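Local coordinates for phage-related conserved hypothetical protein, BB2244 (Bordetella bronchiseptica, PDB 2BDV) that is of unknown function but, as a member of the SOS response associated peptidase (SRAP) family, probably takes part in the response to DNA damage, at residues E77-H82 with L88-G93. Residues are numbered along the deposited sequence; the frame is centred on the assembly and turned at random.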
# COMPACT_ATOMS: atom_id res chain seq x y z
N GLU A 77 -6.87 9.38 -8.66
CA GLU A 77 -7.24 10.57 -9.40
C GLU A 77 -6.71 11.87 -8.81
O GLU A 77 -6.36 12.79 -9.55
CB GLU A 77 -8.75 10.66 -9.53
CG GLU A 77 -9.16 11.74 -10.50
CD GLU A 77 -10.59 11.58 -10.93
OE1 GLU A 77 -11.48 11.68 -10.05
OE2 GLU A 77 -10.81 11.35 -12.14
N THR A 78 -6.65 11.96 -7.48
CA THR A 78 -6.13 13.17 -6.86
C THR A 78 -4.65 13.29 -7.23
O THR A 78 -4.14 14.39 -7.42
CB THR A 78 -6.30 13.15 -5.33
OG1 THR A 78 -7.69 13.19 -5.01
CG2 THR A 78 -5.61 14.35 -4.70
N ILE A 79 -3.97 12.15 -7.37
CA ILE A 79 -2.57 12.16 -7.74
C ILE A 79 -2.44 12.57 -9.21
O ILE A 79 -1.52 13.30 -9.59
CB ILE A 79 -1.91 10.77 -7.53
CG1 ILE A 79 -2.10 10.34 -6.07
CG2 ILE A 79 -0.43 10.83 -7.88
CD1 ILE A 79 -1.58 8.95 -5.77
N GLU A 80 -3.38 12.11 -10.04
CA GLU A 80 -3.38 12.44 -11.46
C GLU A 80 -3.65 13.93 -11.69
O GLU A 80 -2.98 14.57 -12.51
CB GLU A 80 -4.44 11.62 -12.21
CG GLU A 80 -4.18 10.12 -12.24
CD GLU A 80 -2.79 9.79 -12.76
OE1 GLU A 80 -2.38 10.39 -13.77
OE2 GLU A 80 -2.13 8.91 -12.17
N ARG A 81 -4.64 14.47 -10.98
CA ARG A 81 -5.02 15.88 -11.10
C ARG A 81 -4.02 16.73 -10.31
O ARG A 81 -4.20 17.94 -10.17
CB ARG A 81 -6.43 16.10 -10.54
CG ARG A 81 -7.46 15.04 -10.92
CD ARG A 81 -7.83 15.07 -12.40
NE ARG A 81 -8.52 13.85 -12.82
CZ ARG A 81 -9.13 13.70 -13.99
NH1 ARG A 81 -9.16 14.69 -14.87
NH2 ARG A 81 -9.72 12.54 -14.29
N HIS A 82 -2.99 16.08 -9.79
CA HIS A 82 -1.95 16.74 -9.01
C HIS A 82 -2.57 17.56 -7.89
O HIS A 82 -2.37 18.77 -7.79
CB HIS A 82 -1.10 17.64 -9.92
CG HIS A 82 0.26 17.93 -9.37
ND1 HIS A 82 0.64 19.18 -8.92
CD2 HIS A 82 1.35 17.14 -9.20
CE1 HIS A 82 1.89 19.14 -8.50
NE2 HIS A 82 2.34 17.91 -8.66
N LEU A 88 2.73 16.80 -3.24
CA LEU A 88 3.96 17.11 -2.53
C LEU A 88 4.89 15.91 -2.37
O LEU A 88 6.04 16.05 -1.94
CB LEU A 88 3.60 17.66 -1.14
CG LEU A 88 2.60 18.82 -1.13
CD1 LEU A 88 2.11 19.06 0.29
CD2 LEU A 88 3.24 20.08 -1.70
N MSE A 89 4.40 14.72 -2.70
CA MSE A 89 5.19 13.51 -2.56
C MSE A 89 5.36 12.73 -3.85
O MSE A 89 6.24 11.88 -3.95
CB MSE A 89 4.54 12.61 -1.51
CG MSE A 89 4.56 13.19 -0.11
SE MSE A 89 3.27 12.31 1.04
CE MSE A 89 1.88 13.66 0.97
N ILE A 90 4.52 13.01 -4.84
CA ILE A 90 4.58 12.30 -6.11
C ILE A 90 5.96 12.44 -6.76
O ILE A 90 6.37 11.60 -7.56
CB ILE A 90 3.49 12.81 -7.07
CG1 ILE A 90 3.51 11.97 -8.35
CG2 ILE A 90 3.68 14.30 -7.36
CD1 ILE A 90 3.29 10.48 -8.08
N GLY A 91 6.68 13.50 -6.41
CA GLY A 91 8.00 13.71 -6.98
C GLY A 91 9.13 13.06 -6.22
O GLY A 91 9.97 12.38 -6.82
N THR A 92 9.14 13.22 -4.90
CA THR A 92 10.22 12.70 -4.06
C THR A 92 9.86 11.71 -2.95
O THR A 92 10.73 11.27 -2.20
CB THR A 92 10.96 13.88 -3.42
OG1 THR A 92 10.08 14.56 -2.50
CG2 THR A 92 11.38 14.87 -4.49
N GLY A 93 8.59 11.34 -2.84
CA GLY A 93 8.21 10.40 -1.80
C GLY A 93 7.68 9.06 -2.29
O GLY A 93 7.02 8.36 -1.53
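The Schellman motif that ends helix 76-80 and the loop leading to strand 94-99 meet through three side chains, with Ile-90 of the loop set against Ile-79 and His-82. Ile-90 points at the helix and divides its branches between the two partners. Its CG1 is anti to the backbone N (chi1 -175°), which sends the longer arm to the last helical turn, where Ile-90 CD1 lies 3.7 Å from Ile-79 CG2. The shorter branch goes to the ring: Ile-90 CG2 is 4.1 Å from His-82 NE2 and equally close to His-82 CD2, the methyl meeting the imidazole obliquely. A beta-branched residue suits this place because its two arms can serve two neighbours at once, and Ile-79 answers with its own gamma methyl.

The ring arrives there through the helix end. His-82 has positive phi (52°), and its N makes a weak 3.2 Å bond to Ile-79 O as the chain leaves the helix; chi1 of -157° then carries the imidazole toward Ile-90. Its exposed setting suits a polar aromatic, which meets the methyl through its CD2 and NE2 while remaining exposed to water. The residue before it, Arg-81, reaches back one turn, its NH2 forming a salt bridge with Glu-77 OE2 at 2.7 Å, an exposed charged pair linking the helix to its C-terminal end.

Within the loop, Gly-93 N bonds to Met-89 O at 2.7 Å, closing the turn just before the strand. Helix 184-191 adds to the apolar packing, with Leu-191 against Ile-79 and Val-184 against Ile-90, and Trp-86 also touches Ile-79. The contact thus joins a short helix, ended by a Schellman motif, to the following loop by packing of branched aliphatic side chains within the alpha-beta SRAP fold.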